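Local coordinates for protein Exo-1,5-alpha-L-arabinofuranobiosidase (Gibberella zeae, PDB 2YDT) that probably hydrolyses alpha-1,5-linked L-arabinan from a chain end, releasing arabinobiose, and binds an arabinofuranosylated iminosugar inhibitor, at residues 52-57 with 79-84; 150-155 with 174-179; 225-230 with 244-249. All coordinates share one frame; numbering follows the deposited sequence.

The three contacts lie in different parts of a six-bladed beta-propeller and follow one another along the chain without overlap. Contact 1 joins a loop of the blade that runs from strand 28-35 to strand 70-75 to the connection entering the next blade, which starts with strand 87-92. Contact 2 belongs to the blade that opens with strand 154-162, and contact 3 pairs the two middle strands, 223-230 and 245-250, of the blade after it. The centres of contacts 1 and 2 are 24 Å apart, those of contacts 2 and 3 are 19 Å apart, and contacts 1 and 3 lie on opposite sides of the chain's centre. Contacts 2 and 3 contribute Trp155 and Glu228 to the iminosugar pocket, so consecutive blades build one binding site.

Contact 1. Residues 52-57 with 79-84; sequences PPNVWF and QNNWGL
At a junction between two blades of the six-bladed beta-propeller, Asn54 and Val55, in the loop before strand 57-62, meet Asn81 to Leu84 in the connection to the next blade. Asn54 ND2 donates to Asn81 OD1 at 3.0 Å. That acceptor lies close to the plane of the Asn54 amide, whereas ND2 is tilted from the plane of the Asn81 carbonyl; the two amides are turned 54° apart. A water also bridges Asn54 OD1 and the backbone O of Asn81, so both ends of the Asn54 amide are used. The CG of Asn54 is anti to its carbonyl carbon (chi1 -61°), which sends the amide across the gap, its ND2 to Asn81 and its CG beside the Trp82 carbonyl.

Gly83 suits its place twice over: its backbone angles (phi 117°) would press a side chain against the preceding carbonyl, and Val55 CG2 and Asn54 CB occupy the space one would need; Asn54 CB lies 3.6 Å from Gly83 CA. Asp77 receives the N-H groups of both Trp82 and Gly83. Further on, Leu84 N donates to Val55 O at 2.9 Å, reaching the carbonyl from above its plane. A second water spans Trp56 O and Leu84 O. Apolar residues suit the buried end, where Leu84 CB makes a CH-pi contact over one face of the Phe57 ring, 3.8 Å from its centroid.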
loop_
_atom_site.group_PDB
_atom_site.type_symbol
_atom_site.label_atom_id
_atom_site.label_comp_id
_atom_site.label_asym_id
_atom_site.label_seq_id
_atom_site.Cartn_x
_atom_site.Cartn_y
_atom_site.Cartn_z
ATOM N N PRO A 52 4.243 -21.507 -16.531
ATOM C CA PRO A 52 3.275 -21.813 -15.502
ATOM C C PRO A 52 3.877 -22.533 -14.311
ATOM O O PRO A 52 5.057 -22.923 -14.395
ATOM C CB PRO A 52 2.259 -22.712 -16.215
ATOM C CG PRO A 52 3.071 -23.365 -17.283
ATOM C CD PRO A 52 4.076 -22.377 -17.716
ATOM N N PRO A 53 3.145 -22.669 -13.211
ATOM C CA PRO A 53 1.768 -22.202 -12.965
ATOM C C PRO A 53 1.692 -20.665 -12.931
ATOM O O PRO A 53 2.723 -19.991 -12.699
ATOM C CB PRO A 53 1.437 -22.736 -11.588
ATOM C CG PRO A 53 2.654 -23.336 -11.042
ATOM C CD PRO A 53 3.718 -23.368 -12.060
ATOM N N ASN A 54 0.509 -20.139 -13.197
ATOM C CA ASN A 54 0.289 -18.676 -13.125
ATOM C C ASN A 54 0.737 -18.150 -11.753
ATOM O O ASN A 54 0.562 -18.823 -10.716
ATOM C CB ASN A 54 -1.190 -18.355 -13.289
ATOM C CG ASN A 54 -1.757 -18.802 -14.630
ATOM O OD1 ASN A 54 -1.037 -18.890 -15.643
ATOM N ND2 ASN A 54 -3.080 -19.006 -14.652
ATOM N N VAL A 55 1.323 -16.942 -11.745
ATOM C CA VAL A 55 1.749 -16.323 -10.488
ATOM C C VAL A 55 0.607 -16.202 -9.463
ATOM O O VAL A 55 -0.579 -16.124 -9.800
ATOM C CB VAL A 55 2.415 -14.948 -10.698
ATOM C CG1 VAL A 55 3.763 -15.120 -11.455
ATOM C CG2 VAL A 55 1.462 -13.985 -11.454
ATOM N N TRP A 56 0.998 -16.204 -8.200
ATOM C CA TRP A 56 0.072 -16.148 -7.062
ATOM C C TRP A 56 0.655 -15.203 -6.015
ATOM O O TRP A 56 1.846 -14.866 -6.063
ATOM C CB TRP A 56 -0.117 -17.529 -6.447
ATOM C CG TRP A 56 1.159 -18.090 -5.884
ATOM C CD1 TRP A 56 1.634 -17.938 -4.599
ATOM C CD2 TRP A 56 2.158 -18.846 -6.587
ATOM N NE1 TRP A 56 2.870 -18.511 -4.478
ATOM C CE2 TRP A 56 3.225 -19.072 -5.681
ATOM C CE3 TRP A 56 2.268 -19.316 -7.890
ATOM C CZ2 TRP A 56 4.346 -19.832 -6.023
ATOM C CZ3 TRP A 56 3.410 -20.027 -8.251
ATOM C CH2 TRP A 56 4.430 -20.283 -7.313
ATOM N N PHE A 57 -0.170 -14.829 -5.044
ATOM C CA PHE A 57 0.320 -14.048 -3.906
ATOM C C PHE A 57 0.567 -15.029 -2.756
ATOM O O PHE A 57 -0.405 -15.580 -2.188
ATOM C CB PHE A 57 -0.692 -12.999 -3.452
ATOM C CG PHE A 57 -0.998 -11.939 -4.485
ATOM C CD1 PHE A 57 0.003 -11.349 -5.246
ATOM C CD2 PHE A 57 -2.279 -11.434 -4.576
ATOM C CE1 PHE A 57 -0.297 -10.322 -6.165
ATOM C CE2 PHE A 57 -2.592 -10.376 -5.477
ATOM C CZ PHE A 57 -1.573 -9.849 -6.283
ATOM N N GLN A 79 -10.220 -17.265 -11.654
ATOM C CA GLN A 79 -11.192 -16.751 -12.592
ATOM C C GLN A 79 -10.708 -16.577 -14.021
ATOM O O GLN A 79 -11.470 -16.828 -14.962
ATOM C CB GLN A 79 -11.702 -15.402 -12.066
ATOM C CG GLN A 79 -12.388 -15.494 -10.709
ATOM C CD GLN A 79 -13.561 -16.451 -10.738
ATOM O OE1 GLN A 79 -14.546 -16.241 -11.463
ATOM N NE2 GLN A 79 -13.409 -17.558 -10.026
ATOM N N ASN A 80 -9.485 -16.082 -14.202
ATOM C CA ASN A 80 -9.052 -15.555 -15.503
ATOM C C ASN A 80 -8.002 -16.363 -16.238
ATOM O O ASN A 80 -7.707 -16.080 -17.386
ATOM C CB ASN A 80 -8.507 -14.092 -15.340
ATOM C CG ASN A 80 -9.402 -13.223 -14.487
ATOM O OD1 ASN A 80 -10.621 -13.133 -14.735
ATOM N ND2 ASN A 80 -8.814 -12.518 -13.500
ATOM N N ASN A 81 -7.457 -17.386 -15.586
ATOM C CA ASN A 81 -6.302 -18.119 -16.065
ATOM C C ASN A 81 -5.147 -17.179 -16.445
ATOM O O ASN A 81 -4.456 -17.370 -17.446
ATOM C CB ASN A 81 -6.657 -19.061 -17.240
ATOM C CG ASN A 81 -5.662 -20.205 -17.389
ATOM O OD1 ASN A 81 -4.819 -20.481 -16.527
ATOM N ND2 ASN A 81 -5.782 -20.915 -18.503
ATOM N N TRP A 82 -4.950 -16.157 -15.623
ATOM C CA TRP A 82 -3.896 -15.184 -15.833
ATOM C C TRP A 82 -2.827 -15.226 -14.723
ATOM O O TRP A 82 -1.626 -15.135 -15.007
ATOM C CB TRP A 82 -4.504 -13.754 -15.841
ATOM C CG TRP A 82 -5.274 -13.355 -17.054
ATOM C CD1 TRP A 82 -5.330 -13.995 -18.258
ATOM C CD2 TRP A 82 -5.996 -12.150 -17.201
ATOM N NE1 TRP A 82 -6.097 -13.271 -19.146
ATOM C CE2 TRP A 82 -6.524 -12.126 -18.526
ATOM C CE3 TRP A 82 -6.294 -11.085 -16.342
ATOM C CZ2 TRP A 82 -7.303 -11.064 -18.986
ATOM C CZ3 TRP A 82 -7.050 -10.040 -16.816
ATOM C CH2 TRP A 82 -7.548 -10.029 -18.117
ATOM N N GLY A 83 -3.271 -15.255 -13.477
ATOM C CA GLY A 83 -2.382 -15.072 -12.310
ATOM C C GLY A 83 -2.755 -13.829 -11.508
ATOM O O GLY A 83 -3.434 -12.940 -11.992
ATOM N N LEU A 84 -2.352 -13.825 -10.250
ATOM C CA LEU A 84 -2.461 -12.644 -9.343
ATOM C C LEU A 84 -1.027 -12.098 -9.284
ATOM O O LEU A 84 -0.138 -12.697 -8.689
ATOM C CB LEU A 84 -3.001 -13.036 -7.965
ATOM C CG LEU A 84 -4.493 -13.376 -7.946
ATOM C CD1 LEU A 84 -4.961 -13.717 -6.532
ATOM C CD2 LEU A 84 -5.331 -12.209 -8.505
HETATM O O HOH W 1 -2.384 -18.860 -18.342
HETATM O O HOH W 2 2.496 -12.582 -7.596
#

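Contact 2. Residues 150-155 with 174-179; sequences GLTPVW and RDNATH. With EDG (1,4-dideoxy-1,4-imino-L-arabinitol), chain B; SO4 (sulfate ion), chain E.
Arg174 and Thr152 meet where the arginine side chain sets out along the opposite segment. From CB the chain leaves with CG anti to the carbonyl carbon (chi1 -69°), and CG settles 3.2 Å from Thr152 O. The next carbon, CD, lies 3.9 Å from Val154 CG1. A bend at chi3 (-59°) then lays the guanidinium across that same methyl, with CG1 over one face, nearer the rim than the centre, and 3.5 Å from NE. Valine suits this place because its methyl offers an apolar surface to the flat face while leaving the N-H groups in the plane to other partners. NE makes a salt bridge to Asp172, NH2 reaches Tyr170 OH and NH1 reaches Leu141 O, so each of the three guanidinium nitrogens has a partner.

These segments belong to one propeller blade: residues 150-155 lead into its first strand, 154-162, and 174-179 lie in the loop between its second and third strands. In that loop Asp175 is the centre of an inverse gamma turn. Asn176 then crosses back, its ND2 donating to Gly150 O at 2.9 Å along a nearly straight line (170°), with the acceptor close to the plane of the amide. The same ND2 lies 3.6 Å from the methyl CG2 of Thr152.

Thr152 also holds a sulfate, probably from the crystallisation liquor: its N donates to O3 at 2.9 Å and its OG1 to O2 at 2.6 Å. Beyond Pro153, whose CB covers one face of the Trp155 indole, the other face receives the bound iminosugar. The iminosugar's C5' sits over the centre of the ring system, and Trp155 NE1 is hydrogen-bonded to Gln173 OE1.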
loop_
_atom_site.group_PDB
_atom_site.type_symbol
_atom_site.label_atom_id
_atom_site.label_comp_id
_atom_site.label_asym_id
_atom_site.label_seq_id
_atom_site.Cartn_x
_atom_site.Cartn_y
_atom_site.Cartn_z
ATOM N N GLY A 150 -1.210 7.359 -22.054
ATOM C CA GLY A 150 -2.072 6.981 -23.171
ATOM C C GLY A 150 -2.505 5.543 -23.117
ATOM O O GLY A 150 -3.528 5.189 -23.690
ATOM N N LEU A 151 -1.795 4.720 -22.339
ATOM C CA LEU A 151 -2.336 3.397 -21.972
ATOM C C LEU A 151 -3.408 3.523 -20.887
ATOM O O LEU A 151 -3.500 4.558 -20.240
ATOM C CB LEU A 151 -1.212 2.434 -21.529
ATOM C CG LEU A 151 -0.026 2.274 -22.479
ATOM C CD1 LEU A 151 0.957 1.296 -21.914
ATOM C CD2 LEU A 151 -0.434 1.829 -23.875
ATOM N N THR A 152 -4.217 2.481 -20.707
ATOM C CA THR A 152 -5.363 2.565 -19.805
ATOM C C THR A 152 -5.365 1.592 -18.583
ATOM O O THR A 152 -6.454 1.195 -18.120
ATOM C CB THR A 152 -6.667 2.348 -20.586
ATOM O OG1 THR A 152 -6.678 1.048 -21.175
ATOM C CG2 THR A 152 -6.816 3.381 -21.694
ATOM N N PRO A 153 -4.201 1.256 -18.006
ATOM C CA PRO A 153 -4.274 0.346 -16.852
ATOM C C PRO A 153 -4.844 0.936 -15.567
ATOM O O PRO A 153 -4.901 2.152 -15.389
ATOM C CB PRO A 153 -2.816 -0.073 -16.633
ATOM C CG PRO A 153 -2.034 1.119 -17.117
ATOM C CD PRO A 153 -2.813 1.601 -18.327
ATOM N N VAL A 154 -5.205 0.035 -14.669
ATOM C CA VAL A 154 -5.495 0.354 -13.284
ATOM C C VAL A 154 -4.476 -0.342 -12.400
ATOM O O VAL A 154 -3.900 -1.383 -12.780
ATOM C CB VAL A 154 -6.948 -0.059 -12.912
ATOM C CG1 VAL A 154 -7.957 0.775 -13.748
ATOM C CG2 VAL A 154 -7.188 -1.571 -13.104
ATOM N N TRP A 155 -4.274 0.202 -11.199
ATOM C CA TRP A 155 -3.215 -0.294 -10.317
ATOM C C TRP A 155 -3.486 -0.027 -8.849
ATOM O O TRP A 155 -4.201 0.898 -8.481
ATOM C CB TRP A 155 -1.892 0.418 -10.565
ATOM C CG TRP A 155 -1.486 0.859 -11.970
ATOM C CD1 TRP A 155 -1.758 2.087 -12.568
ATOM C CD2 TRP A 155 -0.585 0.190 -12.847
ATOM N NE1 TRP A 155 -1.111 2.166 -13.768
ATOM C CE2 TRP A 155 -0.362 1.037 -13.956
ATOM C CE3 TRP A 155 0.050 -1.054 -12.811
ATOM C CZ2 TRP A 155 0.544 0.689 -14.993
ATOM C CZ3 TRP A 155 0.895 -1.417 -13.841
ATOM C CH2 TRP A 155 1.132 -0.556 -14.926
ATOM N N ARG A 174 -7.405 5.219 -17.128
ATOM C CA ARG A 174 -8.454 5.045 -18.157
ATOM C C ARG A 174 -8.968 6.372 -18.740
ATOM O O ARG A 174 -9.562 6.347 -19.820
ATOM C CB ARG A 174 -9.599 4.198 -17.610
ATOM C CG ARG A 174 -9.183 2.730 -17.389
ATOM C CD ARG A 174 -10.232 1.923 -16.634
ATOM N NE ARG A 174 -10.501 2.504 -15.327
ATOM C CZ ARG A 174 -11.334 2.006 -14.409
ATOM N NH1 ARG A 174 -11.941 0.827 -14.571
ATOM N NH2 ARG A 174 -11.528 2.691 -13.294
ATOM N N ASP A 175 -8.747 7.499 -18.059
ATOM C CA ASP A 175 -9.129 8.839 -18.591
ATOM C C ASP A 175 -7.923 9.340 -19.409
ATOM O O ASP A 175 -7.303 10.351 -19.102
ATOM C CB ASP A 175 -9.478 9.732 -17.378
ATOM C CG ASP A 175 -10.228 10.988 -17.712
ATOM O OD1 ASP A 175 -10.511 11.724 -16.715
ATOM O OD2 ASP A 175 -10.566 11.222 -18.899
ATOM N N ASN A 176 -7.560 8.556 -20.415
ATOM C CA ASN A 176 -6.243 8.615 -21.046
ATOM C C ASN A 176 -6.046 9.763 -22.016
ATOM O O ASN A 176 -4.920 9.957 -22.468
ATOM C CB ASN A 176 -5.842 7.293 -21.703
ATOM C CG ASN A 176 -6.768 6.892 -22.855
ATOM O OD1 ASN A 176 -7.943 7.223 -22.844
ATOM N ND2 ASN A 176 -6.224 6.212 -23.860
ATOM N N ALA A 177 -7.105 10.504 -22.296
ATOM C CA ALA A 177 -7.004 11.730 -23.091
ATOM C C ALA A 177 -6.912 12.990 -22.246
ATOM O O ALA A 177 -6.680 14.048 -22.788
ATOM C CB ALA A 177 -8.174 11.822 -24.082
ATOM N N THR A 178 -7.086 12.887 -20.915
ATOM C CA THR A 178 -7.146 14.018 -20.031
ATOM C C THR A 178 -6.149 13.950 -18.864
ATOM O O THR A 178 -5.637 14.958 -18.420
ATOM C CB THR A 178 -8.557 14.131 -19.442
ATOM O OG1 THR A 178 -9.520 14.040 -20.514
ATOM C CG2 THR A 178 -8.752 15.457 -18.722
ATOM N N HIS A 179 -5.869 12.739 -18.370
ATOM C CA HIS A 179 -4.882 12.561 -17.304
ATOM C C HIS A 179 -4.028 11.327 -17.543
ATOM O O HIS A 179 -4.549 10.232 -17.598
ATOM C CB HIS A 179 -5.578 12.448 -15.932
ATOM C CG HIS A 179 -6.495 13.584 -15.637
ATOM N ND1 HIS A 179 -6.056 14.824 -15.208
ATOM C CD2 HIS A 179 -7.846 13.648 -15.677
ATOM C CE1 HIS A 179 -7.104 15.618 -15.048
ATOM N NE2 HIS A 179 -8.203 14.928 -15.318
HETATM O "O2'" EDG B . 0.926 4.843 -9.581
HETATM C "C2'" EDG B . 1.986 4.578 -10.543
HETATM C "C1'" EDG B . 3.265 4.228 -9.808
HETATM N "N4'" EDG B . 3.516 2.816 -10.121
HETATM C "C3'" EDG B . 1.679 3.397 -11.474
HETATM O "O3'" EDG B . 1.363 3.780 -12.830
HETATM C "C4'" EDG B . 2.974 2.563 -11.451
HETATM C "C5'" EDG B . 2.811 1.099 -11.755
HETATM O "O5'" EDG B . 4.111 0.564 -11.957
HETATM S S SO4 E . -4.582 0.023 -23.635
HETATM O O1 SO4 E . -5.001 -1.377 -23.715
HETATM O O2 SO4 E . -5.753 0.872 -23.596
HETATM O O3 SO4 E . -3.736 0.195 -22.470
HETATM O O4 SO4 E . -3.839 0.389 -24.869
#

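Contact 3. Residues 225-230 with 244-249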
loop_
_atom_site.group_PDB
_atom_site.type_symbol
_atom_site.label_atom_id
_atom_site.label_comp_id
_atom_site.label_asym_id
_atom_site.label_seq_id
_atom_site.Cartn_x
_atom_site.Cartn_y
_atom_site.Cartn_z
ATOM N N TYR A 225 -4.821 11.341 3.378
ATOM C CA TYR A 225 -4.666 10.662 2.088
ATOM C C TYR A 225 -3.295 10.997 1.560
ATOM O O TYR A 225 -3.015 12.175 1.303
ATOM C CB TYR A 225 -5.732 11.208 1.160
ATOM C CG TYR A 225 -5.799 10.653 -0.256
ATOM C CD1 TYR A 225 -6.404 9.435 -0.478
ATOM C CD2 TYR A 225 -5.291 11.342 -1.322
ATOM C CE1 TYR A 225 -6.500 8.905 -1.778
ATOM C CE2 TYR A 225 -5.386 10.851 -2.636
ATOM C CZ TYR A 225 -5.999 9.620 -2.837
ATOM O OH TYR A 225 -6.081 9.138 -4.123
ATOM N N VAL A 226 -2.477 9.970 1.287
ATOM C CA VAL A 226 -1.097 10.145 0.891
ATOM C C VAL A 226 -0.856 9.507 -0.466
ATOM O O VAL A 226 -1.443 8.442 -0.782
ATOM C CB VAL A 226 -0.151 9.559 1.981
ATOM C CG1 VAL A 226 1.322 9.667 1.562
ATOM C CG2 VAL A 226 -0.391 10.329 3.343
ATOM N N TYR A 227 -0.018 10.148 -1.277
ATOM C CA TYR A 227 0.262 9.692 -2.617
ATOM C C TYR A 227 1.568 10.228 -3.130
ATOM O O TYR A 227 2.088 11.189 -2.565
ATOM C CB TYR A 227 -0.851 10.041 -3.615
ATOM C CG TYR A 227 -1.222 11.507 -3.715
ATOM C CD1 TYR A 227 -0.780 12.297 -4.760
ATOM C CD2 TYR A 227 -2.007 12.096 -2.759
ATOM C CE1 TYR A 227 -1.125 13.671 -4.833
ATOM C CE2 TYR A 227 -2.334 13.451 -2.826
ATOM C CZ TYR A 227 -1.933 14.208 -3.879
ATOM O OH TYR A 227 -2.280 15.542 -3.952
ATOM N N GLU A 228 2.082 9.606 -4.189
ATOM C CA GLU A 228 3.217 10.229 -4.925
ATOM C C GLU A 228 2.637 11.100 -6.042
ATOM O O GLU A 228 1.782 10.671 -6.829
ATOM C CB GLU A 228 4.206 9.182 -5.443
ATOM C CG GLU A 228 3.676 8.280 -6.563
ATOM C CD GLU A 228 4.767 7.375 -7.212
ATOM O OE1 GLU A 228 5.863 7.233 -6.604
ATOM O OE2 GLU A 228 4.528 6.826 -8.311
ATOM N N TYR A 229 3.095 12.350 -6.117
ATOM C CA TYR A 229 2.634 13.285 -7.106
ATOM C C TYR A 229 3.603 13.346 -8.283
ATOM O O TYR A 229 4.494 14.201 -8.363
ATOM C CB TYR A 229 2.392 14.642 -6.426
ATOM C CG TYR A 229 1.924 15.792 -7.304
ATOM C CD1 TYR A 229 1.680 15.662 -8.681
ATOM C CD2 TYR A 229 1.772 17.049 -6.736
ATOM C CE1 TYR A 229 1.300 16.761 -9.449
ATOM C CE2 TYR A 229 1.396 18.122 -7.499
ATOM C CZ TYR A 229 1.168 17.977 -8.837
ATOM O OH TYR A 229 0.859 19.124 -9.570
ATOM N N GLY A 230 3.481 12.368 -9.184
ATOM C CA GLY A 230 4.265 12.361 -10.415
ATOM C C GLY A 230 4.051 13.665 -11.187
ATOM O O GLY A 230 2.917 14.039 -11.444
ATOM N N PRO A 244 7.314 13.592 -5.730
ATOM C CA PRO A 244 7.283 13.977 -4.329
ATOM C C PRO A 244 6.035 13.491 -3.568
ATOM O O PRO A 244 4.965 13.356 -4.161
ATOM C CB PRO A 244 7.309 15.516 -4.401
ATOM C CG PRO A 244 6.693 15.830 -5.689
ATOM C CD PRO A 244 7.197 14.751 -6.627
ATOM N N VAL A 245 6.206 13.154 -2.299
ATOM C CA VAL A 245 5.088 12.725 -1.458
ATOM C C VAL A 245 4.193 13.917 -1.103
ATOM O O VAL A 245 4.657 14.918 -0.513
ATOM C CB VAL A 245 5.535 11.953 -0.222
ATOM C CG1 VAL A 245 4.308 11.450 0.572
ATOM C CG2 VAL A 245 6.435 10.750 -0.634
ATOM N N TYR A 246 2.912 13.809 -1.465
ATOM C CA TYR A 246 1.898 14.813 -1.125
ATOM C C TYR A 246 0.791 14.148 -0.325
ATOM O O TYR A 246 0.636 12.919 -0.300
ATOM C CB TYR A 246 1.306 15.480 -2.370
ATOM C CG TYR A 246 2.050 16.675 -2.911
ATOM C CD1 TYR A 246 3.357 16.572 -3.359
ATOM C CD2 TYR A 246 1.417 17.927 -3.011
ATOM C CE1 TYR A 246 4.040 17.692 -3.875
ATOM C CE2 TYR A 246 2.095 19.030 -3.519
ATOM C CZ TYR A 246 3.390 18.893 -3.961
ATOM O OH TYR A 246 4.065 19.994 -4.500
ATOM N N TYR A 247 0.005 14.977 0.351
ATOM C CA TYR A 247 -1.148 14.505 1.108
ATOM C C TYR A 247 -2.280 15.521 1.132
ATOM O O TYR A 247 -2.101 16.696 0.836
ATOM C CB TYR A 247 -0.745 14.094 2.522
ATOM C CG TYR A 247 -0.296 15.218 3.436
ATOM C CD1 TYR A 247 -1.194 15.879 4.299
ATOM C CD2 TYR A 247 1.011 15.675 3.371
ATOM C CE1 TYR A 247 -0.734 16.898 5.164
ATOM C CE2 TYR A 247 1.454 16.687 4.177
ATOM C CZ TYR A 247 0.569 17.301 5.056
ATOM O OH TYR A 247 1.058 18.289 5.860
ATOM N N ARG A 248 -3.459 15.022 1.462
ATOM C CA ARG A 248 -4.666 15.802 1.648
ATOM C C ARG A 248 -5.356 15.373 2.935
ATOM O O ARG A 248 -5.227 14.218 3.374
ATOM C CB ARG A 248 -5.605 15.622 0.450
ATOM C CG ARG A 248 -5.018 16.129 -0.861
ATOM C CD ARG A 248 -5.886 15.910 -2.031
ATOM N NE ARG A 248 -5.231 16.334 -3.274
ATOM C CZ ARG A 248 -5.866 16.778 -4.353
ATOM N NH1 ARG A 248 -7.182 16.831 -4.374
ATOM N NH2 ARG A 248 -5.200 17.156 -5.434
ATOM N N LEU A 249 -6.132 16.280 3.525
ATOM C CA LEU A 249 -6.880 16.001 4.755
ATOM C C LEU A 249 -8.382 16.212 4.546
ATOM O O LEU A 249 -8.794 17.188 3.886
ATOM C CB LEU A 249 -6.407 16.928 5.882
ATOM C CG LEU A 249 -4.929 16.847 6.202
ATOM C CD1 LEU A 249 -4.422 18.055 6.980
ATOM C CD2 LEU A 249 -4.642 15.551 6.951
#
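Pro244, which has no N-H to give, offers its O to Tyr229 N (2.9 Å) and so begins the antiparallel pairing with strand 223-230. Val245 faces Glu228 as a non-hydrogen-bonded pair, and its CG1 touches Val226 CG1 at 3.6 Å. Tyr246 makes a hydrogen-bonded pair with Tyr227 through both backbone N-H groups. Its ring takes the edge of Tyr229 onto one face, with Tyr229 CD2 over the centre and the planes at 79°, while its CB lies over a face of the Tyr227 ring. Tyr247 forms a non-hydrogen-bonded pair with Val226, and their side chains lie on the face of Val245, opposite that of Tyr246; Tyr247 CB is 3.9 Å from Val226 CG2, and its hydroxyl bonds to Gly307 O. Arg248 pairs with Tyr225, and its side chain, extended from CG to NE, is long enough to carry NE to Tyr227 OH, 3.1 Å away. Tyr203 OH is hydrogen-bonded to both Tyr227 OH and Arg248 NH2.

Glu228, on the same face as Val245, touches the bound iminosugar, and its OE1 accepts from Ser275 N. Strands 209-217 and 262-263 flank the pair within the blade, and Tyr225 and Tyr227 pack against strand 182-188 of the preceding one.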